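Local coordinates for probable dipeptidase (Pseudomonas aeruginosa, PDB 3B40), which probably acts as a metal-dependent dipeptidase of the membrane dipeptidase (M19) family, hydrolysing dipeptides, at residues G62-I67 against V158-F163; K217-V222 against Q253-S258; Q221-A224 against P229-A232; E337-I342 against T379-T384. The protein carries 11 engineered substitutions. All blocks are in the same frame, centred on the assembly; numbering follows the deposited sequence.

Interaction 1 of 4, residues G62-I67 against V158-F163; sequences GAALAI and VRMFGF
Two apolar touches join strand 62-67 to segment 158-163: Ala64 with Met160, and Ile67 with Val158. In the first, the CE methyl of Met160 meets Ala64 CB at 3.9 Å. Met160 reaches it because CG stands anti to the backbone N (chi1 -178°) and the chain runs straight on to SD before CE folds off at chi3. In the second, Val158 CG2 lies 4.1 Å from Ile67 CG1, the two branched side chains crossing at a slant. All four residues are buried, yet only 98 Å² is shared between the segments.

No hydrogen bond crosses the contact, and the CA atoms of Ala64 and Met160 are 8.5 Å apart, too far for adjacent strands. The side-chain hydrogen bond within segment 158-163 runs from Arg159 NH1 to Val158 O at 2.7 Å, the donor above the carbonyl plane and the oxygen in the guanidinium plane. NH1 also bonds Ala154 O, and NE bonds Tyr117 O.

The spacing follows from the order of the parallel sheet, in which strand 131-138 pairs with both strand 62-68 and strand 160-162. The contact therefore spans second neighbours of the TIM-type barrel expected for this family. Ile67 also packs on Gln95, Tyr99 and Leu102 of helix 87-108, whereas Phe161 and Phe163 lean on Leu202 of helix 193-205.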
# COMPACT_ATOMS: atom_id res chain seq x y z
N GLY A 62 -1.67 7.45 13.51
CA GLY A 62 -2.77 6.86 12.75
C GLY A 62 -2.28 6.18 11.49
O GLY A 62 -1.08 6.15 11.22
N ALA A 63 -3.21 5.59 10.73
CA ALA A 63 -2.86 4.80 9.54
C ALA A 63 -4.06 4.67 8.62
O ALA A 63 -5.21 4.74 9.08
CB ALA A 63 -2.41 3.41 9.95
N ALA A 64 -3.79 4.46 7.33
CA ALA A 64 -4.88 4.22 6.38
C ALA A 64 -5.09 2.71 6.32
O ALA A 64 -4.18 1.96 5.96
CB ALA A 64 -4.57 4.82 5.00
N LEU A 65 -6.28 2.28 6.74
CA LEU A 65 -6.67 0.87 6.72
C LEU A 65 -7.74 0.66 5.66
O LEU A 65 -8.83 1.26 5.71
CB LEU A 65 -7.21 0.45 8.09
CG LEU A 65 -6.30 0.85 9.27
CD1 LEU A 65 -6.97 0.47 10.58
CD2 LEU A 65 -4.93 0.20 9.19
N ALA A 66 -7.45 -0.24 4.75
CA ALA A 66 -8.21 -0.35 3.52
C ALA A 66 -9.35 -1.36 3.65
O ALA A 66 -9.16 -2.47 4.15
CB ALA A 66 -7.30 -0.75 2.37
N ILE A 67 -10.51 -0.94 3.15
CA ILE A 67 -11.59 -1.82 2.76
C ILE A 67 -11.12 -2.51 1.49
O ILE A 67 -11.02 -1.87 0.42
CB ILE A 67 -12.88 -1.01 2.44
CG1 ILE A 67 -13.33 -0.13 3.63
CG2 ILE A 67 -13.97 -1.93 1.89
CD1 ILE A 67 -13.50 -0.80 5.02
N VAL A 158 -15.18 6.07 3.60
CA VAL A 158 -13.98 5.90 2.76
C VAL A 158 -13.46 7.28 2.29
O VAL A 158 -14.24 8.12 1.84
CB VAL A 158 -14.24 4.92 1.57
CG1 VAL A 158 -13.14 5.05 0.49
CG2 VAL A 158 -14.33 3.50 2.09
N ARG A 159 -12.17 7.52 2.43
CA ARG A 159 -11.60 8.81 2.07
C ARG A 159 -10.47 8.75 1.03
O ARG A 159 -9.96 9.80 0.58
CB ARG A 159 -11.17 9.56 3.34
CG ARG A 159 -12.34 10.08 4.19
CD ARG A 159 -13.17 11.10 3.44
NE ARG A 159 -14.38 11.49 4.16
CZ ARG A 159 -15.57 10.88 4.10
NH1 ARG A 159 -15.78 9.80 3.35
NH2 ARG A 159 -16.57 11.38 4.81
N MET A 160 -10.10 7.53 0.62
CA MET A 160 -9.05 7.29 -0.38
C MET A 160 -9.44 6.00 -1.09
O MET A 160 -9.92 5.08 -0.44
CB MET A 160 -7.66 7.12 0.31
CG MET A 160 -6.43 6.91 -0.67
SD MET A 160 -4.68 7.11 -0.05
CE MET A 160 -4.57 5.90 1.26
N PHE A 161 -9.25 5.96 -2.42
CA PHE A 161 -9.59 4.80 -3.26
C PHE A 161 -8.46 4.52 -4.26
O PHE A 161 -8.02 5.42 -5.02
CB PHE A 161 -10.92 5.06 -4.02
CG PHE A 161 -11.32 3.95 -4.97
CD1 PHE A 161 -11.12 4.07 -6.34
CD2 PHE A 161 -11.89 2.79 -4.48
CE1 PHE A 161 -11.49 3.02 -7.23
CE2 PHE A 161 -12.25 1.75 -5.36
CZ PHE A 161 -12.05 1.86 -6.71
N GLY A 162 -7.97 3.30 -4.21
CA GLY A 162 -7.02 2.82 -5.23
C GLY A 162 -7.74 1.85 -6.13
O GLY A 162 -8.41 0.94 -5.66
N PHE A 163 -7.67 2.08 -7.42
CA PHE A 163 -8.32 1.21 -8.39
C PHE A 163 -7.81 -0.21 -8.40
O PHE A 163 -8.55 -1.14 -8.77
CB PHE A 163 -8.05 1.75 -9.79
CG PHE A 163 -8.87 2.96 -10.14
CD1 PHE A 163 -9.90 2.84 -11.04
CD2 PHE A 163 -8.56 4.23 -9.62
CE1 PHE A 163 -10.67 3.96 -11.41
CE2 PHE A 163 -9.33 5.33 -9.96
CZ PHE A 163 -10.37 5.20 -10.88

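Interaction 2 of 4, residues K217-V222 against Q253-S258; sequences KALEQV and QLIKDS
Leu219 and Leu254 make the tight part of this helix-helix contact, with Leu219 CD2 resting 3.9 Å from Leu254 CD1 and also near Leu254 CB. Leu219 is directed there by its CG lying anti to the backbone N (chi1 -170°). Its other methyl, CD1, approaches Ile255 CD1 more loosely at 4.5 Å. On this side Leu219 and Ile255 are buried, and both also pack on Val211.

On the solvent side a single methylene makes the contact: Glu220 CG touches Leu254 CD1, also at 3.9 Å, although the CB of Glu220 is directed away from the other helix. CG is the glutamate atom that touches, and the chain runs on extended beyond it; both residues are partly exposed. No hydrogen bond links the segments. Ser258 OG instead donates to Ile255 O within its own segment, at 2.7 Å and along a lone pair in the carbonyl plane.

The axes run 10.3 Å apart and diverge by only 20°, with the same N-to-C sense. Near-parallel helices following successive parallel strands, 208-210 and 230-235, are what the outer layer of a (beta/alpha) barrel presents, consistent with the TIM-barrel assignment of the family.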
# COMPACT_ATOMS: atom_id res chain seq x y z
N LYS A 217 -0.03 3.06 -17.89
CA LYS A 217 -1.04 3.75 -18.70
C LYS A 217 -2.25 4.22 -17.92
O LYS A 217 -2.81 5.27 -18.23
CB LYS A 217 -1.51 2.87 -19.86
CG LYS A 217 -0.48 2.77 -20.98
CD LYS A 217 -0.88 1.64 -21.95
CE LYS A 217 0.28 1.30 -22.90
NZ LYS A 217 0.72 2.52 -23.67
N ALA A 218 -2.65 3.45 -16.91
CA ALA A 218 -3.83 3.81 -16.12
C ALA A 218 -3.49 4.99 -15.24
O ALA A 218 -4.29 5.91 -15.11
CB ALA A 218 -4.28 2.65 -15.30
N LEU A 219 -2.29 4.96 -14.65
CA LEU A 219 -1.75 6.09 -13.91
C LEU A 219 -1.77 7.33 -14.79
O LEU A 219 -2.20 8.38 -14.34
CB LEU A 219 -0.30 5.82 -13.49
CG LEU A 219 0.32 6.81 -12.49
CD1 LEU A 219 1.35 6.11 -11.58
CD2 LEU A 219 0.92 8.06 -13.16
N GLU A 220 -1.31 7.20 -16.05
CA GLU A 220 -1.19 8.36 -16.92
C GLU A 220 -2.56 8.98 -17.16
O GLU A 220 -2.68 10.20 -17.20
CB GLU A 220 -0.52 7.97 -18.25
CG GLU A 220 1.00 7.76 -18.11
CD GLU A 220 1.64 7.11 -19.34
OE1 GLU A 220 0.91 6.63 -20.23
OE2 GLU A 220 2.87 7.05 -19.39
N GLN A 221 -3.57 8.12 -17.32
CA GLN A 221 -4.95 8.53 -17.56
C GLN A 221 -5.57 9.13 -16.31
O GLN A 221 -6.32 10.10 -16.40
CB GLN A 221 -5.77 7.35 -18.09
CG GLN A 221 -5.31 6.95 -19.49
CD GLN A 221 -5.86 5.63 -19.97
OE1 GLN A 221 -6.90 5.13 -19.52
NE2 GLN A 221 -5.16 5.07 -20.93
N VAL A 222 -5.26 8.57 -15.14
CA VAL A 222 -5.73 9.20 -13.91
C VAL A 222 -5.16 10.63 -13.85
O VAL A 222 -5.91 11.56 -13.61
CB VAL A 222 -5.33 8.42 -12.61
CG1 VAL A 222 -5.60 9.27 -11.34
CG2 VAL A 222 -6.07 7.14 -12.51
N GLN A 253 6.73 12.31 -11.51
CA GLN A 253 6.49 13.71 -11.90
C GLN A 253 5.00 13.99 -12.06
O GLN A 253 4.52 15.05 -11.66
CB GLN A 253 7.22 14.05 -13.20
CG GLN A 253 8.74 14.31 -13.03
CD GLN A 253 9.03 15.39 -11.99
OE1 GLN A 253 8.66 16.57 -12.17
NE2 GLN A 253 9.70 15.00 -10.89
N LEU A 254 4.27 13.06 -12.66
CA LEU A 254 2.83 13.18 -12.79
C LEU A 254 2.10 13.33 -11.45
O LEU A 254 1.13 14.11 -11.34
CB LEU A 254 2.26 11.99 -13.57
CG LEU A 254 2.58 11.98 -15.07
CD1 LEU A 254 1.95 10.75 -15.73
CD2 LEU A 254 2.12 13.28 -15.79
N ILE A 255 2.55 12.58 -10.45
CA ILE A 255 1.92 12.60 -9.13
C ILE A 255 2.27 13.93 -8.51
O ILE A 255 1.40 14.63 -7.99
CB ILE A 255 2.42 11.42 -8.24
CG1 ILE A 255 1.90 10.07 -8.78
CG2 ILE A 255 2.05 11.66 -6.75
CD1 ILE A 255 2.73 8.85 -8.29
N LYS A 256 3.55 14.30 -8.61
CA LYS A 256 4.04 15.60 -8.11
C LYS A 256 3.21 16.77 -8.71
O LYS A 256 2.74 17.64 -7.98
CB LYS A 256 5.54 15.78 -8.46
CG LYS A 256 6.16 17.17 -8.03
CD LYS A 256 7.16 17.64 -9.09
CE LYS A 256 8.37 18.36 -8.50
NZ LYS A 256 8.03 19.48 -7.55
N ASP A 257 3.04 16.74 -10.03
CA ASP A 257 2.35 17.82 -10.77
C ASP A 257 0.88 17.95 -10.40
O ASP A 257 0.30 19.01 -10.57
CB ASP A 257 2.45 17.62 -12.27
CG ASP A 257 3.85 17.86 -12.83
OD1 ASP A 257 4.71 18.48 -12.15
OD2 ASP A 257 4.09 17.40 -13.97
N SER A 258 0.26 16.89 -9.89
CA SER A 258 -1.11 17.00 -9.38
C SER A 258 -1.13 17.68 -8.02
O SER A 258 -2.21 18.01 -7.53
CB SER A 258 -1.78 15.61 -9.26
OG SER A 258 -1.31 14.88 -8.12

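Interaction 3 of 4, residues Q221-A224 against P229-A232; sequences QVAA and PIVA
Helix 221-224 and segment 229-232 come nearest at Ala223 and Ile230, whose CA atoms are 7.6 Å apart. That spacing puts side chains between the two backbones, and no hydrogen bond passes from one to the other. Ile230 has an extended backbone (phi -116°, psi 161°), and its CB is directed at the helix.

Ile230 supplies the whole strand side of the contact. Its CG2 meets Val222 CG1 at 3.9 Å, and its CD1 lies 4.2 Å from the same Val222 CG1, so one valine methyl faces two branches of the isoleucine. CG1 of Ile230 sits between the backbone N and the carbonyl carbon (chi1 66°), and the chain then extends to bring CD1 against Ala223, 4.4 Å from its CB. Together the segments bury 102 Å², and the side-chain contacts are all apolar.

The two elements belong to a beta-alpha-beta unit: parallel strands 208-210 and 230-235 are connected through helix 216-225. Val222 also packs on Ile209 of the first strand, Ala223 on Leu254 and Ile230 on Ile255 of helix 249-257. At the start of segment 229-232, Pro229 packs on Ala403, Glu406 and Val407 of helix 389-409.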
# COMPACT_ATOMS: atom_id res chain seq x y z
N GLN A 221 -3.57 8.12 -17.32
CA GLN A 221 -4.95 8.53 -17.56
C GLN A 221 -5.57 9.13 -16.31
O GLN A 221 -6.32 10.10 -16.40
CB GLN A 221 -5.77 7.35 -18.09
CG GLN A 221 -5.31 6.95 -19.49
CD GLN A 221 -5.86 5.63 -19.97
OE1 GLN A 221 -6.90 5.13 -19.52
NE2 GLN A 221 -5.16 5.07 -20.93
N VAL A 222 -5.26 8.57 -15.14
CA VAL A 222 -5.73 9.20 -13.91
C VAL A 222 -5.16 10.63 -13.85
O VAL A 222 -5.91 11.56 -13.61
CB VAL A 222 -5.33 8.42 -12.61
CG1 VAL A 222 -5.60 9.27 -11.34
CG2 VAL A 222 -6.07 7.14 -12.51
N ALA A 223 -3.86 10.78 -14.10
CA ALA A 223 -3.22 12.11 -14.05
C ALA A 223 -3.87 13.12 -15.03
O ALA A 223 -4.22 14.23 -14.63
CB ALA A 223 -1.72 11.98 -14.28
N ALA A 224 -4.10 12.72 -16.28
CA ALA A 224 -4.74 13.57 -17.29
C ALA A 224 -6.18 13.93 -16.93
O ALA A 224 -6.68 14.98 -17.32
CB ALA A 224 -4.67 12.91 -18.68
N PRO A 229 -5.23 16.57 -6.33
CA PRO A 229 -4.03 15.77 -5.99
C PRO A 229 -4.27 14.27 -5.98
O PRO A 229 -5.34 13.80 -5.56
CB PRO A 229 -3.64 16.30 -4.60
CG PRO A 229 -4.10 17.82 -4.68
CD PRO A 229 -5.39 17.74 -5.43
N ILE A 230 -3.29 13.54 -6.50
CA ILE A 230 -3.33 12.09 -6.46
C ILE A 230 -2.16 11.59 -5.61
O ILE A 230 -1.19 12.33 -5.37
CB ILE A 230 -3.35 11.45 -7.90
CG1 ILE A 230 -2.06 11.69 -8.68
CG2 ILE A 230 -4.62 12.00 -8.73
CD1 ILE A 230 -1.96 10.84 -9.99
N VAL A 231 -2.27 10.35 -5.16
CA VAL A 231 -1.32 9.80 -4.22
C VAL A 231 -0.91 8.40 -4.67
O VAL A 231 -1.69 7.70 -5.32
CB VAL A 231 -1.96 9.82 -2.76
CG1 VAL A 231 -1.22 8.93 -1.80
CG2 VAL A 231 -2.04 11.32 -2.23
N ALA A 232 0.31 8.00 -4.37
CA ALA A 232 0.68 6.62 -4.43
C ALA A 232 0.87 6.18 -2.96
O ALA A 232 1.88 6.53 -2.35
CB ALA A 232 1.99 6.45 -5.22

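Interaction 4 of 4, residues E337-I342 against T379-T384; sequences ELVDAI and TAELIT
Val339 faces both Glu381 and Leu382 across the two helices, and its branches divide the work. Val339 CG2 closes on the CG methylene of Glu381 at 3.5 Å, the tightest approach between the segments, while CG1 meets Leu382 CD2 at 4.1 Å. That same leucine methyl lies 4.3 Å from Ile342 CG2, one turn along. Although the CB of Leu382 points along the interface, its CD2 end swings into the gap.

The helix segments have axes 10.2 Å apart and cross at -57°. Helix 335-349 packs on the sheet, with Leu338, Ala341 and Ile342 touching Val264 of strand 261-265, consistent with the helical layer of the family's TIM barrel. Helix 375-385 packs beside it, against helices 9-19 and 389-409, and Leu395 of the latter adds to the apolar cluster around Ile342 and Leu382.

Charged groups border this cluster. Glu381, bent at chi2 (58°), forms a salt bridge from OE2 to Arg385 NE and a hydrogen bond between OE1 and Tyr7 OH; Asp340 forms salt bridges with Arg385 and Lys336. Asp340 OD1 and Glu381 OE2 are 6.4 Å apart, and sharing Arg385 probably offsets their repulsion. Thr384 OG1 donates to Ala380 O at 2.7 Å, and Thr384 N reaches the same oxygen from the other face of its carbonyl plane.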
# COMPACT_ATOMS: atom_id res chain seq x y z
N GLU A 337 18.08 0.90 2.80
CA GLU A 337 17.35 0.86 1.51
C GLU A 337 16.06 1.67 1.52
O GLU A 337 15.76 2.39 0.58
CB GLU A 337 17.06 -0.59 1.15
CG GLU A 337 18.30 -1.35 0.68
CD GLU A 337 19.07 -2.06 1.77
OE1 GLU A 337 18.77 -1.89 2.97
OE2 GLU A 337 20.01 -2.81 1.41
N LEU A 338 15.30 1.56 2.61
CA LEU A 338 14.11 2.35 2.72
C LEU A 338 14.43 3.84 2.58
O LEU A 338 13.74 4.55 1.86
CB LEU A 338 13.38 2.08 4.05
CG LEU A 338 12.12 2.94 4.20
CD1 LEU A 338 11.14 2.82 3.02
CD2 LEU A 338 11.43 2.67 5.55
N VAL A 339 15.46 4.31 3.27
CA VAL A 339 15.77 5.75 3.20
C VAL A 339 16.50 6.16 1.89
O VAL A 339 16.36 7.29 1.43
CB VAL A 339 16.47 6.24 4.48
CG1 VAL A 339 16.92 7.72 4.36
CG2 VAL A 339 15.48 6.08 5.63
N ASP A 340 17.27 5.25 1.31
CA ASP A 340 17.78 5.46 -0.07
C ASP A 340 16.60 5.78 -1.00
O ASP A 340 16.65 6.73 -1.79
CB ASP A 340 18.43 4.19 -0.58
CG ASP A 340 19.81 3.96 0.00
OD1 ASP A 340 20.40 4.84 0.67
OD2 ASP A 340 20.33 2.85 -0.25
N ALA A 341 15.53 4.98 -0.88
CA ALA A 341 14.33 5.18 -1.68
C ALA A 341 13.70 6.53 -1.36
O ALA A 341 13.30 7.28 -2.27
CB ALA A 341 13.35 4.05 -1.48
N ILE A 342 13.61 6.88 -0.08
CA ILE A 342 13.12 8.21 0.29
C ILE A 342 14.00 9.32 -0.32
O ILE A 342 13.47 10.27 -0.92
CB ILE A 342 13.00 8.37 1.84
CG1 ILE A 342 11.94 7.37 2.38
CG2 ILE A 342 12.69 9.82 2.22
CD1 ILE A 342 11.77 7.34 3.91
N THR A 379 12.71 7.23 11.70
CA THR A 379 13.12 8.59 12.04
C THR A 379 14.61 8.73 12.39
O THR A 379 15.26 9.71 12.03
CB THR A 379 12.23 9.19 13.14
OG1 THR A 379 10.87 9.16 12.68
CG2 THR A 379 12.63 10.63 13.44
N ALA A 380 15.14 7.75 13.11
CA ALA A 380 16.57 7.73 13.46
C ALA A 380 17.48 7.68 12.23
O ALA A 380 18.53 8.34 12.20
CB ALA A 380 16.86 6.56 14.36
N GLU A 381 17.11 6.87 11.24
CA GLU A 381 17.84 6.82 9.95
C GLU A 381 17.72 8.14 9.18
O GLU A 381 18.70 8.59 8.60
CB GLU A 381 17.39 5.64 9.08
CG GLU A 381 18.21 5.42 7.78
CD GLU A 381 19.70 5.18 7.98
OE1 GLU A 381 20.11 4.66 9.04
OE2 GLU A 381 20.48 5.52 7.06
N LEU A 382 16.51 8.73 9.16
CA LEU A 382 16.30 10.08 8.61
C LEU A 382 17.16 11.17 9.29
O LEU A 382 17.83 11.97 8.63
CB LEU A 382 14.82 10.47 8.64
CG LEU A 382 13.88 9.69 7.72
CD1 LEU A 382 12.40 9.85 8.15
CD2 LEU A 382 14.16 10.10 6.27
N ILE A 383 17.14 11.20 10.62
CA ILE A 383 18.04 12.11 11.35
C ILE A 383 19.51 11.93 10.89
O ILE A 383 20.19 12.89 10.50
CB ILE A 383 17.92 11.89 12.89
CG1 ILE A 383 16.56 12.39 13.38
CG2 ILE A 383 19.03 12.61 13.63
CD1 ILE A 383 16.15 11.85 14.77
N THR A 384 19.95 10.69 10.87
CA THR A 384 21.32 10.33 10.50
C THR A 384 21.70 10.85 9.10
O THR A 384 22.84 11.28 8.87
CB THR A 384 21.47 8.80 10.63
OG1 THR A 384 21.23 8.44 12.00
CG2 THR A 384 22.85 8.32 10.20

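Interactions 2 and 3 form one cluster: their centres are about 4 Å apart, both use helix 216-225, and a probable hydrogen bond joins Ser258 OG to Ile230 N at 2.9 Å. Interaction 1 lies on the same sheet as interaction 3, their centres about 16 Å apart, and meets it where Met160 SD packs 4.3 Å from Val231 CG1. Interaction 4 stands apart, its centre about 25 Å from interaction 1 and about 26 Å from interactions 2 and 3. None of the contacts reaches a bound metal: the side chains of Ile255 and Ile230 are about 10 and 13 Å from a cadmium ion, those of Leu382 and Ile67 about 11 and 14 Å from a calcium ion.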